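Putative metal resistance protein (Proteus mirabilis, PDB 6C29) probably acts as a protein-disulfide reductase, its N-terminal periplasmic tandem immunoglobulin-fold part, the piece described here, priming the disulfide isomerase ScsC. Local coordinates at residues S75-D78 with H83-G86. Sequence-based numbering, arbitrary orientation.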
loop_
_atom_site.group_PDB
_atom_site.type_symbol
_atom_site.label_atom_id
_atom_site.label_comp_id
_atom_site.label_asym_id
_atom_site.label_seq_id
_atom_site.Cartn_x
_atom_site.Cartn_y
_atom_site.Cartn_z
ATOM N N SER A 75 1.477 -4.089 -6.697
ATOM C CA SER A 75 1.324 -4.738 -7.973
ATOM C C SER A 75 -0.161 -4.947 -8.259
ATOM O O SER A 75 -0.980 -4.870 -7.335
ATOM C CB SER A 75 2.065 -6.082 -7.967
ATOM O OG SER A 75 3.453 -5.883 -7.784
ATOM N N ALA A 76 -0.489 -5.232 -9.518
ATOM C CA ALA A 76 -1.858 -5.498 -9.902
ATOM C C ALA A 76 -2.016 -6.942 -10.329
ATOM O O ALA A 76 -1.110 -7.526 -10.920
ATOM C CB ALA A 76 -2.293 -4.564 -11.023
ATOM N N PHE A 77 -3.184 -7.494 -10.040
ATOM C CA PHE A 77 -3.471 -8.880 -10.370
ATOM C C PHE A 77 -4.866 -8.983 -10.951
ATOM O O PHE A 77 -5.769 -8.244 -10.539
ATOM C CB PHE A 77 -3.371 -9.768 -9.119
ATOM C CG PHE A 77 -2.096 -9.622 -8.359
ATOM C CD1 PHE A 77 -0.995 -10.408 -8.686
ATOM C CD2 PHE A 77 -1.982 -8.718 -7.310
ATOM C CE1 PHE A 77 0.193 -10.290 -7.991
ATOM C CE2 PHE A 77 -0.811 -8.609 -6.616
ATOM C CZ PHE A 77 0.283 -9.386 -6.958
ATOM N N ASP A 78 -5.034 -9.922 -11.889
ATOM C CA ASP A 78 -6.338 -10.194 -12.504
ATOM C C ASP A 78 -6.687 -11.682 -12.406
ATOM O O ASP A 78 -7.242 -12.270 -13.335
ATOM C CB ASP A 78 -6.311 -9.750 -13.965
ATOM C CG ASP A 78 -5.910 -8.295 -14.117
ATOM O OD1 ASP A 78 -6.779 -7.416 -13.939
ATOM O OD2 ASP A 78 -4.717 -8.030 -14.380
ATOM N N HIS A 83 -10.031 -7.942 -10.506
ATOM C CA HIS A 83 -8.923 -6.975 -10.467
ATOM C C HIS A 83 -8.609 -6.470 -9.063
ATOM O O HIS A 83 -9.486 -5.924 -8.384
ATOM C CB HIS A 83 -9.187 -5.758 -11.337
ATOM C CG HIS A 83 -7.995 -4.852 -11.473
ATOM N ND1 HIS A 83 -6.864 -5.209 -12.177
ATOM C CD2 HIS A 83 -7.754 -3.609 -10.988
ATOM C CE1 HIS A 83 -5.984 -4.223 -12.130
ATOM N NE2 HIS A 83 -6.498 -3.240 -11.412
ATOM N N THR A 84 -7.351 -6.619 -8.652
ATOM C CA THR A 84 -6.916 -6.239 -7.302
ATOM C C THR A 84 -5.541 -5.585 -7.297
ATOM O O THR A 84 -4.746 -5.773 -8.226
ATOM C CB THR A 84 -6.883 -7.438 -6.384
ATOM O OG1 THR A 84 -6.000 -8.426 -6.919
ATOM C CG2 THR A 84 -8.274 -8.033 -6.244
ATOM N N GLN A 85 -5.274 -4.811 -6.247
ATOM C CA GLN A 85 -3.989 -4.152 -6.047
ATOM C C GLN A 85 -3.389 -4.646 -4.730
ATOM O O GLN A 85 -4.063 -4.616 -3.702
ATOM C CB GLN A 85 -4.135 -2.630 -6.039
ATOM C CG GLN A 85 -4.756 -2.143 -7.350
ATOM C CD GLN A 85 -4.994 -0.669 -7.410
ATOM O OE1 GLN A 85 -4.703 -0.035 -8.425
ATOM N NE2 GLN A 85 -5.594 -0.116 -6.371
ATOM N N GLY A 86 -2.151 -5.127 -4.768
ATOM C CA GLY A 86 -1.560 -5.697 -3.568
ATOM C C GLY A 86 -0.208 -6.307 -3.832
ATOM O O GLY A 86 0.572 -5.790 -4.640
#
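The ring of F77 reaches diagonally along the antiparallel pair until its edge overlaps the backbone of G86, CE2 lying 3.7 Å from G86 C. Its first torsion (chi1 -52°) turns CG away from the carbonyl carbon, directing the ring back toward the S75 end instead of over T84, its directly paired residue. T84 meets F77 near the ring's root, with OG1 3.7 Å from F77 CB and the two side chains nearly perpendicular. S75 with G86 and F77 with T84 are hydrogen-bonded pairs, two N-H...O bonds each, such as F77 N to T84 O at 2.9 Å; between them A76 and Q85 form the non-hydrogen-bonded pair, each CA offering a C-H to a carbonyl oxygen across the way. Just past the strand ends, H83 ND1 donates to D78 OD1 (2.8 Å, 162° at the hydrogen). The acceptor lies close to the imidazole plane, yet the nitrogen approaches from above the carboxylate plane, a link that ties the two ends of the connecting loop together. The hairpin lies in the DsbD-type N-terminal domain, with strand 43-45 flanking 84-88 across from 75-77. It forms part of the junction with the second immunoglobulin-fold domain: Q85 NE2 hydrogen-bonds to the carbonyl oxygens of S48 and L185, A76 and Q85 touch Y184 of strand 182-186, and D78 and H83 rest on I195 of strand 191-201.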